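Local coordinates for putative PLP-dependent aminotransferase (Bacillus cereus ATCC 10987, PDB 3JU7), which probably works as a pyridoxal phosphate-dependent aminotransferase of the DegT/DnrJ/EryC1 family, at residues 84-89 with 320-325. Numbering follows the deposited sequence.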
loop_
_atom_site.group_PDB
_atom_site.type_symbol
_atom_site.label_atom_id
_atom_site.label_comp_id
_atom_site.label_asym_id
_atom_site.label_seq_id
_atom_site.Cartn_x
_atom_site.Cartn_y
_atom_site.Cartn_z
ATOM N N PRO A 84 -10.705 -3.328 -20.361
ATOM C CA PRO A 84 -9.938 -3.981 -21.411
ATOM C C PRO A 84 -9.063 -5.104 -20.864
ATOM O O PRO A 84 -8.709 -5.079 -19.676
ATOM C CB PRO A 84 -9.065 -2.853 -21.932
ATOM C CG PRO A 84 -8.875 -1.966 -20.720
ATOM C CD PRO A 84 -10.253 -1.943 -20.117
ATOM N N SER A 85 -8.750 -6.088 -21.715
ATOM C CA SER A 85 -7.715 -7.085 -21.434
ATOM C C SER A 85 -6.346 -6.437 -21.662
ATOM O O SER A 85 -5.363 -6.701 -20.939
ATOM C CB SER A 85 -7.869 -8.288 -22.371
ATOM O OG SER A 85 -6.780 -9.182 -22.257
ATOM N N PHE A 86 -6.295 -5.553 -22.651
ATOM C CA PHE A 86 -5.047 -4.897 -23.024
ATOM C C PHE A 86 -4.733 -3.800 -22.007
ATOM O O PHE A 86 -4.969 -2.618 -22.243
ATOM C CB PHE A 86 -5.157 -4.360 -24.455
ATOM C CG PHE A 86 -3.858 -3.864 -25.035
ATOM C CD1 PHE A 86 -2.948 -4.750 -25.589
ATOM C CD2 PHE A 86 -3.574 -2.502 -25.079
ATOM C CE1 PHE A 86 -1.755 -4.303 -26.147
ATOM C CE2 PHE A 86 -2.380 -2.033 -25.658
ATOM C CZ PHE A 86 -1.464 -2.945 -26.184
ATOM N N THR A 87 -4.215 -4.221 -20.860
ATOM C CA THR A 87 -3.865 -3.307 -19.770
ATOM C C THR A 87 -2.827 -4.006 -18.890
ATOM O O THR A 87 -2.525 -5.170 -19.096
ATOM C CB THR A 87 -5.109 -2.898 -18.925
ATOM O OG1 THR A 87 -4.750 -1.881 -17.977
ATOM C CG2 THR A 87 -5.699 -4.135 -18.184
ATOM N N PHE A 88 -2.267 -3.281 -17.927
ATOM C CA PHE A 88 -1.320 -3.848 -16.988
ATOM C C PHE A 88 -2.124 -4.688 -15.968
ATOM O O PHE A 88 -3.264 -4.376 -15.685
ATOM C CB PHE A 88 -0.549 -2.736 -16.310
ATOM C CG PHE A 88 0.587 -3.214 -15.416
ATOM C CD1 PHE A 88 1.708 -3.808 -15.964
ATOM C CD2 PHE A 88 0.580 -2.953 -14.057
ATOM C CE1 PHE A 88 2.741 -4.235 -15.175
ATOM C CE2 PHE A 88 1.623 -3.360 -13.274
ATOM C CZ PHE A 88 2.715 -4.010 -13.845
ATOM N N PRO A 89 -1.536 -5.780 -15.441
ATOM C CA PRO A 89 -2.343 -6.632 -14.546
ATOM C C PRO A 89 -2.858 -5.994 -13.254
ATOM O O PRO A 89 -3.784 -6.526 -12.669
ATOM C CB PRO A 89 -1.415 -7.817 -14.272
ATOM C CG PRO A 89 -0.612 -7.961 -15.545
ATOM C CD PRO A 89 -0.357 -6.507 -15.958
ATOM N N SER A 320 1.695 -8.196 -24.060
ATOM C CA SER A 320 1.642 -9.466 -24.750
ATOM C C SER A 320 2.492 -10.417 -23.938
ATOM O O SER A 320 3.703 -10.249 -23.935
ATOM C CB SER A 320 2.207 -9.300 -26.159
ATOM O OG SER A 320 2.337 -10.543 -26.788
ATOM N N PRO A 321 1.869 -11.390 -23.230
ATOM C CA PRO A 321 0.433 -11.669 -23.193
ATOM C C PRO A 321 -0.403 -10.541 -22.629
ATOM O O PRO A 321 0.021 -9.854 -21.694
ATOM C CB PRO A 321 0.344 -12.864 -22.241
ATOM C CG PRO A 321 1.570 -12.726 -21.352
ATOM C CD PRO A 321 2.602 -12.332 -22.357
ATOM N N SER A 322 -1.589 -10.357 -23.201
ATOM C CA SER A 322 -2.566 -9.483 -22.599
ATOM C C SER A 322 -3.132 -10.178 -21.369
ATOM O O SER A 322 -2.918 -11.395 -21.190
ATOM C CB SER A 322 -3.686 -9.164 -23.581
ATOM O OG SER A 322 -3.517 -7.868 -24.097
ATOM N N CYS A 323 -3.899 -9.438 -20.559
ATOM C CA CYS A 323 -4.410 -9.981 -19.296
ATOM C C CYS A 323 -5.166 -11.270 -19.531
ATOM O O CYS A 323 -4.928 -12.228 -18.827
ATOM C CB CYS A 323 -5.276 -8.977 -18.509
ATOM S SG CYS A 323 -4.290 -7.597 -17.855
ATOM N N HIS A 324 -6.063 -11.290 -20.519
ATOM C CA HIS A 324 -6.904 -12.445 -20.757
ATOM C C HIS A 324 -6.069 -13.648 -21.148
ATOM O O HIS A 324 -6.539 -14.773 -21.044
ATOM C CB HIS A 324 -7.990 -12.157 -21.824
ATOM C CG HIS A 324 -7.513 -12.197 -23.257
ATOM N ND1 HIS A 324 -6.885 -11.131 -23.867
ATOM C CD2 HIS A 324 -7.671 -13.135 -24.222
ATOM C CE1 HIS A 324 -6.640 -11.423 -25.131
ATOM N NE2 HIS A 324 -7.084 -12.648 -25.366
ATOM N N GLN A 325 -4.837 -13.404 -21.603
ATOM C CA GLN A 325 -3.898 -14.477 -21.987
ATOM C C GLN A 325 -2.985 -14.946 -20.831
ATOM O O GLN A 325 -2.338 -15.981 -20.929
ATOM C CB GLN A 325 -3.042 -14.010 -23.180
ATOM C CG GLN A 325 -3.903 -13.584 -24.384
ATOM C CD GLN A 325 -3.113 -12.931 -25.478
ATOM O OE1 GLN A 325 -2.157 -12.193 -25.208
ATOM N NE2 GLN A 325 -3.506 -13.191 -26.744
#
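The hydroxyl of Ser85 is gripped twice by His324. The backbone N of His324 donates to Ser85 OG over 2.8 Å in a nearly straight bond. His324 ND1 also bonds to Ser85 OG, at 2.5 Å, so short that the exact length is doubtful. The hydroxyl meets the imidazole at its edge, in the ring plane. His324 CG sits between the backbone N and the carbonyl carbon (chi1 79°), which brings ND1 to the side of its own peptide N-H, and both reach the one oxygen. CG of Gln325 lies 3.4 Å above one face of the His324 ring, and the amide of Gln325 turns back so that OE1 accepts from the N of Ser322, alongside the backbone bond from Gln325 N to Ser322 O.

One residue earlier, Cys323 N donates to Ser85 O at 3.1 Å. The thiol points into the bend of 84-89, with Cys323 SG 3.2 Å from Thr87 O; Pro89 packs more loosely against it. Ser322 OG, bonded to Phe319 O, lies at the edge of the Phe86 ring, which also meets Phe319 edge-to-face.

Phe104 of strand 101-105 touches Ser85, Cys323 and His324. The buried contact thus pins an inverse gamma turn centred on Phe86, in the link from strand 80-84 to helix 90-97, against the N-terminal end of the 3-10 segment 323-325, whose backbone N-H groups at Cys323 and His324 both bond to Ser85.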